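Local atomic coordinates of galectin-1 (Bufo arenarum, PDB entry 1A78), a protein that binds beta-galactosides as a homodimeric lectin, probably recognises a wide array of complex carbohydrates, and may regulate apoptosis and cell differentiation. Residues L35-S40 with V111-P116; S40-H45 with I118-L123; L44-R49 with V86-E91. All blocks are in the same frame, centred on the assembly; numbering follows the deposited sequence.

The three contacts follow strand 41-49 of the galectin beta sandwich from the corner before it to its sugar-binding end. Their first segments succeed one another along residues 35-49; of the second, 86-91 precedes 111-116 and 118-123, so contact 3 closes within the span of the other two. Contact 1 lies at the surface, about 6 Å from contact 2 between centres, and shares Ser40 with it. Contact 2 joins two strands of the six-stranded sheet across strand 30-35. Contact 3, its centre about 11 Å from contact 2 and about 15 Å from contact 1, bridges the two sheets near the chain's centre. Contacts 2 and 3 share Leu44 and His45, so strand 41-49 serves core and galactoside site together.

Contact 1: L35-S40 with V111-P116; sequences LGEDAS and VRKVLP
Glu37 reaches out from the turn after strand 30-35 and lays the end of its side chain against Leu115. The two side chains meet at a slant, and both methyls of the leucine take part: CD1 lies 4.0 Å from Glu37 CG, while CD2 comes within 3.9 Å of Glu37 CD. The aliphatic stem of the glutamate and its carboxylate carbon thus rest on one leucine fork. Glu37 has its CG opposite the carbonyl carbon (chi1 -71°) and runs on extended past CG, which carries the carboxylate as far as Lys113.

Lys113 passes at about a right angle to Glu37. It is the lysine methylene CE that approaches, 4.1 Å from Glu37 OE1; the chain then bends at its last torsion (chi4 58°), and Lys113 NZ stays 5.5 Å from Glu37 OE1. The opposite charges may attract at this range, but they do not pair directly.

The chain turns its corner at Gly36 and Glu37 on the way from strand 30-35 to strand 41-49, neighbours in the six-stranded sheet of the galectin sandwich. Glu37 and Asp38 both face Asn41 in a classic beta bulge. An Asx turn follows: Asp38 OD1 accepts the backbone N of Ser40 at 2.9 Å, using the lone pair directed away from the other carboxylate oxygen, and also takes a hydrogen bond from the side chain of Asn41. On the other segment, Lys113 and Leu115 both pack on Leu43 of strand 41-49, and the carbonyl of Leu115 is hydrogen-bonded to the hydroxyl of Tyr92.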
# COMPACT_ATOMS: atom_id res chain seq x y z
N LEU A 35 8.86 7.75 -5.32
CA LEU A 35 8.28 8.50 -4.20
C LEU A 35 8.15 9.93 -4.69
O LEU A 35 9.09 10.49 -5.26
CB LEU A 35 9.23 8.50 -2.99
CG LEU A 35 9.25 7.37 -1.97
CD1 LEU A 35 9.55 6.09 -2.65
CD2 LEU A 35 10.30 7.66 -0.90
N GLY A 36 7.01 10.56 -4.45
CA GLY A 36 6.82 11.92 -4.91
C GLY A 36 5.37 12.35 -4.79
O GLY A 36 4.68 11.94 -3.84
N GLU A 37 4.89 13.15 -5.74
CA GLU A 37 3.52 13.65 -5.75
C GLU A 37 2.55 12.89 -6.61
O GLU A 37 1.39 12.73 -6.25
CB GLU A 37 3.51 15.10 -6.18
CG GLU A 37 4.08 15.98 -5.14
CD GLU A 37 4.41 17.34 -5.68
OE1 GLU A 37 5.54 17.49 -6.19
OE2 GLU A 37 3.54 18.24 -5.59
N ASP A 38 3.04 12.42 -7.75
CA ASP A 38 2.22 11.67 -8.70
C ASP A 38 3.13 11.03 -9.75
O ASP A 38 4.35 11.08 -9.63
CB ASP A 38 1.18 12.61 -9.34
CG ASP A 38 1.79 13.86 -9.91
OD1 ASP A 38 2.57 13.74 -10.86
OD2 ASP A 38 1.52 14.96 -9.43
N ALA A 39 2.54 10.47 -10.80
CA ALA A 39 3.29 9.81 -11.85
C ALA A 39 4.22 10.69 -12.68
O ALA A 39 5.07 10.16 -13.41
CB ALA A 39 2.36 9.03 -12.75
N SER A 40 4.10 12.00 -12.58
CA SER A 40 4.97 12.89 -13.36
C SER A 40 5.89 13.69 -12.49
O SER A 40 6.58 14.57 -13.01
CB SER A 40 4.15 13.91 -14.16
OG SER A 40 3.26 13.28 -15.04
N VAL A 111 16.90 16.11 -1.45
CA VAL A 111 15.52 16.48 -1.65
C VAL A 111 15.55 17.78 -2.43
O VAL A 111 15.85 18.84 -1.89
CB VAL A 111 14.81 16.67 -0.30
CG1 VAL A 111 13.51 17.43 -0.49
CG2 VAL A 111 14.53 15.30 0.30
N ARG A 112 15.26 17.70 -3.73
CA ARG A 112 15.30 18.87 -4.60
C ARG A 112 14.06 19.74 -4.46
O ARG A 112 14.03 20.87 -4.94
CB ARG A 112 15.60 18.43 -6.04
CG ARG A 112 16.63 17.30 -6.01
CD ARG A 112 17.59 17.24 -7.19
NE ARG A 112 17.37 16.05 -7.99
CZ ARG A 112 18.32 15.34 -8.61
NH1 ARG A 112 19.59 15.68 -8.52
NH2 ARG A 112 17.97 14.31 -9.36
N LYS A 113 13.09 19.26 -3.68
CA LYS A 113 11.86 19.99 -3.43
C LYS A 113 11.28 19.50 -2.12
O LYS A 113 10.94 18.32 -2.00
CB LYS A 113 10.84 19.75 -4.54
CG LYS A 113 9.53 20.45 -4.32
CD LYS A 113 8.65 20.35 -5.53
CE LYS A 113 7.34 21.05 -5.25
NZ LYS A 113 7.51 22.48 -4.89
N VAL A 114 11.21 20.37 -1.12
CA VAL A 114 10.67 19.94 0.15
C VAL A 114 9.15 20.06 0.17
O VAL A 114 8.58 21.11 -0.14
CB VAL A 114 11.28 20.64 1.38
CG1 VAL A 114 11.60 19.58 2.44
CG2 VAL A 114 12.53 21.39 1.01
N LEU A 115 8.52 18.93 0.42
CA LEU A 115 7.08 18.79 0.48
C LEU A 115 6.73 18.62 1.94
O LEU A 115 7.52 18.05 2.70
CB LEU A 115 6.67 17.51 -0.27
CG LEU A 115 7.09 17.45 -1.74
CD1 LEU A 115 6.86 16.06 -2.32
CD2 LEU A 115 6.33 18.52 -2.51
N PRO A 116 5.58 19.18 2.38
CA PRO A 116 5.14 19.06 3.77
C PRO A 116 5.01 17.56 4.14
O PRO A 116 5.13 17.19 5.31
CB PRO A 116 3.79 19.77 3.76
CG PRO A 116 3.97 20.81 2.70
CD PRO A 116 4.69 20.08 1.61

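Contact 2: S40-H45 with I118-L123. With YIO (1-thio-beta-D-galactopyranose), chain C.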
# COMPACT_ATOMS: atom_id res chain seq x y z
N SER A 40 4.10 12.00 -12.58
CA SER A 40 4.97 12.89 -13.36
C SER A 40 5.89 13.69 -12.49
O SER A 40 6.58 14.57 -13.01
CB SER A 40 4.15 13.91 -14.16
OG SER A 40 3.26 13.28 -15.04
N ASN A 41 5.85 13.49 -11.18
CA ASN A 41 6.69 14.26 -10.27
C ASN A 41 7.19 13.34 -9.20
O ASN A 41 6.41 12.91 -8.37
CB ASN A 41 5.90 15.40 -9.59
CG ASN A 41 5.31 16.39 -10.60
OD1 ASN A 41 5.96 17.37 -11.00
ND2 ASN A 41 4.07 16.15 -10.99
N PHE A 42 8.47 12.98 -9.28
CA PHE A 42 9.11 12.10 -8.31
C PHE A 42 10.15 12.88 -7.53
O PHE A 42 10.88 13.67 -8.10
CB PHE A 42 9.83 10.95 -9.00
CG PHE A 42 8.92 10.03 -9.78
CD1 PHE A 42 7.57 9.87 -9.42
CD2 PHE A 42 9.42 9.28 -10.84
CE1 PHE A 42 6.74 8.98 -10.10
CE2 PHE A 42 8.60 8.37 -11.53
CZ PHE A 42 7.26 8.23 -11.16
N LEU A 43 10.13 12.75 -6.22
CA LEU A 43 11.13 13.39 -5.37
C LEU A 43 12.30 12.43 -5.51
O LEU A 43 13.44 12.86 -5.62
CB LEU A 43 10.65 13.44 -3.92
CG LEU A 43 10.92 14.70 -3.11
CD1 LEU A 43 10.33 15.95 -3.80
CD2 LEU A 43 10.31 14.53 -1.71
N LEU A 44 12.00 11.13 -5.63
CA LEU A 44 12.99 10.10 -5.80
C LEU A 44 12.53 8.97 -6.70
O LEU A 44 11.48 8.39 -6.45
CB LEU A 44 13.37 9.45 -4.44
CG LEU A 44 14.28 8.18 -4.51
CD1 LEU A 44 15.65 8.50 -5.17
CD2 LEU A 44 14.54 7.59 -3.14
N HIS A 45 13.30 8.70 -7.76
CA HIS A 45 13.08 7.56 -8.65
C HIS A 45 14.34 6.70 -8.39
O HIS A 45 15.47 7.10 -8.72
CB HIS A 45 13.02 7.96 -10.14
CG HIS A 45 13.16 6.81 -11.10
ND1 HIS A 45 12.09 6.00 -11.46
CD2 HIS A 45 14.23 6.34 -11.78
CE1 HIS A 45 12.50 5.09 -12.33
NE2 HIS A 45 13.79 5.27 -12.54
N ILE A 118 4.99 13.41 1.81
CA ILE A 118 5.07 12.70 0.53
C ILE A 118 3.80 11.85 0.29
O ILE A 118 3.63 10.78 0.88
CB ILE A 118 6.33 11.80 0.49
CG1 ILE A 118 7.58 12.66 0.62
CG2 ILE A 118 6.38 11.00 -0.80
CD1 ILE A 118 8.84 11.85 0.70
N PRO A 119 2.95 12.29 -0.65
CA PRO A 119 1.69 11.64 -1.00
C PRO A 119 1.67 10.36 -1.77
O PRO A 119 0.80 9.53 -1.52
CB PRO A 119 0.98 12.69 -1.86
CG PRO A 119 1.75 13.98 -1.65
CD PRO A 119 3.15 13.51 -1.45
N PHE A 120 2.66 10.15 -2.64
CA PHE A 120 2.65 9.01 -3.57
C PHE A 120 3.82 8.06 -3.60
O PHE A 120 4.97 8.47 -3.51
CB PHE A 120 2.46 9.63 -4.97
CG PHE A 120 2.42 8.64 -6.11
CD1 PHE A 120 1.23 8.02 -6.47
CD2 PHE A 120 3.55 8.42 -6.89
CE1 PHE A 120 1.15 7.20 -7.58
CE2 PHE A 120 3.48 7.60 -8.00
CZ PHE A 120 2.27 6.99 -8.35
N LEU A 121 3.51 6.81 -3.91
CA LEU A 121 4.52 5.75 -4.01
C LEU A 121 4.07 4.75 -5.06
O LEU A 121 2.90 4.40 -5.10
CB LEU A 121 4.66 5.03 -2.64
CG LEU A 121 5.46 3.76 -2.25
CD1 LEU A 121 5.17 2.56 -3.14
CD2 LEU A 121 6.93 4.03 -2.17
N SER A 122 4.98 4.29 -5.91
CA SER A 122 4.64 3.27 -6.90
C SER A 122 5.86 2.39 -7.16
O SER A 122 7.00 2.82 -6.93
CB SER A 122 4.18 3.89 -8.21
OG SER A 122 5.14 4.79 -8.71
N LEU A 123 5.60 1.16 -7.60
CA LEU A 123 6.65 0.20 -7.90
C LEU A 123 6.54 -0.16 -9.37
O LEU A 123 5.46 -0.10 -9.96
CB LEU A 123 6.45 -1.09 -7.08
CG LEU A 123 6.36 -0.97 -5.55
CD1 LEU A 123 6.13 -2.34 -4.93
CD2 LEU A 123 7.61 -0.33 -4.97
C1 YIO C . 15.95 7.07 -18.10
C2 YIO C . 14.95 5.97 -17.84
C3 YIO C . 13.94 6.41 -16.80
C4 YIO C . 14.69 6.72 -15.53
C5 YIO C . 15.75 7.79 -15.82
C6 YIO C . 16.62 8.07 -14.63
O2 YIO C . 14.27 5.66 -19.04
O3 YIO C . 13.03 5.36 -16.55
O4 YIO C . 15.30 5.53 -15.05
O5 YIO C . 16.63 7.40 -16.89
O6 YIO C . 17.28 9.31 -14.80
S1 YIO C . 17.23 6.29 -19.12
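Segments 40-45 and 118-123 face each other without a hydrogen bond between them, their CA atoms 8.6 Å apart at Phe42 and Phe120 and 8.5 Å apart at Leu43 and Ile118, because strand 30-35 runs between their strands. Side chains span the gap at two places.

Phe42 and Phe120 meet through one ring carbon each, CE1 of Phe42 lying 4.1 Å from CE2 of Phe120. The rings approach at a slant, so this is an apolar touch and not a defined stack. Phe42 starts off across the line to the other strand, and its ring end is what closes the distance; Phe120 holds its CG opposite its own backbone N (chi1 180°), which extends the ring toward Phe42. Leu43 and Ile118 make the second meeting, with Leu43 CD2 3.9 Å from Ile118 CD1 and 4.0 Å from Ile118 CG1. The end of the isoleucine's longer branch therefore supplies the surface on which the leucine methyl sits. The chain turns a corner at Leu43, where Leu43 and Leu44 both face Leu35 as a classic beta bulge.

Beyond the bulge, His45 belongs to the galactoside site. Its NE2 donates a weak hydrogen bond of 2.9 Å to O4 of the thiogalactose, bent to 123° at the proton. His45 ND1 is hydrogen-bonded to Asn34 OD1, which helps to hold the ring's rotation, and Trp69 stands edge-to-face with that ring.

On the side of strand 6-12, Phe120 touches Ala6 and Ile118 touches Leu12, while Ile118 also reaches Tyr92 of strand 85-92 in the opposing sheet.

Contact 3: L44-R49 with V86-E91; sequences LHFNAR and VMVCFE. With YIO (1-thio-beta-D-galactopyranose), chain C; GAL (beta-D-galactopyranose), chain B.
This is a buried, apolar contact between the two sheets of the galectin sandwich, strand 44-49 running nearly antiparallel to strand 86-91 (157°) with their axes 11.4 Å apart. Phe46 and Phe90 form a T-shaped pair: the edge of Phe90 points at the face of Phe46, with ring centroids 5.9 Å apart and planes at 81°. Leu44 crosses Phe90 at about a right angle, bringing its CD2 to 3.8 Å from Phe90 CD2. At the far end of the Phe46 ring, CZ lies 4.4 Å from Val88 CG1.

Alternate residues turn to the sugar. Arg49 NH2 donates to O4 of the thiogalactose at 2.8 Å, and Arg49 NH1 to O2 of the second galactose at 2.9 Å, both oxygens lying at the guanidinium edge. Arg49 NE holds Asn47 OD1 at 3.0 Å in a nearly straight bond; the donor sits above the amide carbonyl plane, and the bond helps to set the guanidinium's rotation. Asp55 adds a salt bridge to Arg49 NH1.

Around the core, Phe46 packs on Ile99 and Phe101 of strand 96-101 and on Ile59 and Cys61 of strand 58-65, while Phe90 touches Val33 and Leu35 of strand 30-35.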
# COMPACT_ATOMS: atom_id res chain seq x y z
N LEU A 44 12.00 11.13 -5.63
CA LEU A 44 12.99 10.10 -5.80
C LEU A 44 12.53 8.97 -6.70
O LEU A 44 11.48 8.39 -6.45
CB LEU A 44 13.37 9.45 -4.44
CG LEU A 44 14.28 8.18 -4.51
CD1 LEU A 44 15.65 8.50 -5.17
CD2 LEU A 44 14.54 7.59 -3.14
N HIS A 45 13.30 8.70 -7.76
CA HIS A 45 13.08 7.56 -8.65
C HIS A 45 14.34 6.70 -8.39
O HIS A 45 15.47 7.10 -8.72
CB HIS A 45 13.02 7.96 -10.14
CG HIS A 45 13.16 6.81 -11.10
ND1 HIS A 45 12.09 6.00 -11.46
CD2 HIS A 45 14.23 6.34 -11.78
CE1 HIS A 45 12.50 5.09 -12.33
NE2 HIS A 45 13.79 5.27 -12.54
N PHE A 46 14.12 5.57 -7.73
CA PHE A 46 15.15 4.61 -7.35
C PHE A 46 15.11 3.46 -8.35
O PHE A 46 14.25 2.59 -8.26
CB PHE A 46 14.83 4.13 -5.93
CG PHE A 46 15.72 3.05 -5.44
CD1 PHE A 46 15.42 1.73 -5.70
CD2 PHE A 46 16.87 3.36 -4.74
CE1 PHE A 46 16.25 0.72 -5.27
CE2 PHE A 46 17.72 2.36 -4.30
CZ PHE A 46 17.42 1.04 -4.56
N ASN A 47 16.06 3.41 -9.27
CA ASN A 47 16.05 2.38 -10.30
C ASN A 47 17.26 1.42 -10.24
O ASN A 47 18.39 1.82 -10.49
CB ASN A 47 15.98 3.10 -11.65
CG ASN A 47 15.79 2.17 -12.84
OD1 ASN A 47 15.92 2.62 -13.97
ND2 ASN A 47 15.43 0.91 -12.60
N ALA A 48 17.01 0.16 -9.86
CA ALA A 48 18.08 -0.84 -9.78
C ALA A 48 18.15 -1.53 -11.14
O ALA A 48 17.26 -2.32 -11.49
CB ALA A 48 17.80 -1.86 -8.68
N ARG A 49 19.21 -1.26 -11.88
CA ARG A 49 19.42 -1.81 -13.22
C ARG A 49 20.30 -3.04 -13.32
O ARG A 49 21.51 -2.95 -13.20
CB ARG A 49 19.97 -0.70 -14.13
CG ARG A 49 19.04 0.50 -14.23
CD ARG A 49 19.55 1.58 -15.17
NE ARG A 49 18.57 2.66 -15.33
CZ ARG A 49 18.75 3.75 -16.08
NH1 ARG A 49 19.87 3.94 -16.76
NH2 ARG A 49 17.80 4.67 -16.11
N VAL A 86 13.35 -8.75 -2.26
CA VAL A 86 14.08 -7.57 -1.84
C VAL A 86 13.32 -6.80 -0.79
O VAL A 86 12.10 -6.91 -0.69
CB VAL A 86 14.35 -6.62 -3.01
CG1 VAL A 86 15.34 -7.23 -3.93
CG2 VAL A 86 13.07 -6.30 -3.76
N MET A 87 14.05 -5.98 -0.04
CA MET A 87 13.46 -5.14 0.99
C MET A 87 14.29 -3.86 1.08
O MET A 87 15.50 -3.92 1.34
CB MET A 87 13.43 -5.89 2.31
CG MET A 87 12.99 -5.08 3.47
SD MET A 87 13.07 -6.07 4.98
CE MET A 87 13.89 -7.60 4.42
N VAL A 88 13.67 -2.72 0.80
CA VAL A 88 14.35 -1.42 0.82
C VAL A 88 13.56 -0.49 1.75
O VAL A 88 12.34 -0.58 1.82
CB VAL A 88 14.41 -0.76 -0.63
CG1 VAL A 88 15.41 0.40 -0.66
CG2 VAL A 88 14.76 -1.78 -1.70
N CYS A 89 14.26 0.42 2.42
CA CYS A 89 13.62 1.38 3.30
C CYS A 89 14.09 2.77 2.93
O CYS A 89 15.23 2.96 2.52
CB CYS A 89 13.97 1.08 4.74
SG CYS A 89 13.92 -0.66 5.06
N PHE A 90 13.17 3.72 3.01
CA PHE A 90 13.43 5.10 2.67
C PHE A 90 12.99 5.93 3.85
O PHE A 90 11.84 5.87 4.26
CB PHE A 90 12.60 5.53 1.45
CG PHE A 90 12.69 4.60 0.31
CD1 PHE A 90 11.86 3.50 0.24
CD2 PHE A 90 13.65 4.79 -0.68
CE1 PHE A 90 11.98 2.59 -0.81
CE2 PHE A 90 13.78 3.89 -1.74
CZ PHE A 90 12.95 2.79 -1.81
N GLU A 91 13.90 6.75 4.33
CA GLU A 91 13.65 7.61 5.45
C GLU A 91 13.66 9.00 4.87
O GLU A 91 14.59 9.37 4.15
CB GLU A 91 14.77 7.43 6.46
CG GLU A 91 14.56 8.14 7.78
CD GLU A 91 15.84 8.14 8.59
OE1 GLU A 91 16.42 7.05 8.83
OE2 GLU A 91 16.30 9.25 8.93
C1 YIO C . 15.95 7.07 -18.10
C2 YIO C . 14.95 5.97 -17.84
C3 YIO C . 13.94 6.41 -16.80
C4 YIO C . 14.69 6.72 -15.53
C5 YIO C . 15.75 7.79 -15.82
C6 YIO C . 16.62 8.07 -14.63
O2 YIO C . 14.27 5.66 -19.04
O3 YIO C . 13.03 5.36 -16.55
O4 YIO C . 15.30 5.53 -15.05
O5 YIO C . 16.63 7.40 -16.89
O6 YIO C . 17.28 9.31 -14.80
S1 YIO C . 17.23 6.29 -19.12
C1 GAL B . 18.34 7.73 -19.28
C2 GAL B . 19.79 7.29 -19.02
C3 GAL B . 20.73 8.50 -19.05
C4 GAL B . 20.56 9.27 -20.37
C5 GAL B . 19.11 9.66 -20.52
C6 GAL B . 18.91 10.37 -21.84
O2 GAL B . 19.90 6.65 -17.76
O3 GAL B . 22.07 8.06 -18.91
O4 GAL B . 20.93 8.44 -21.47
O5 GAL B . 18.28 8.46 -20.53
O6 GAL B . 17.54 10.45 -22.16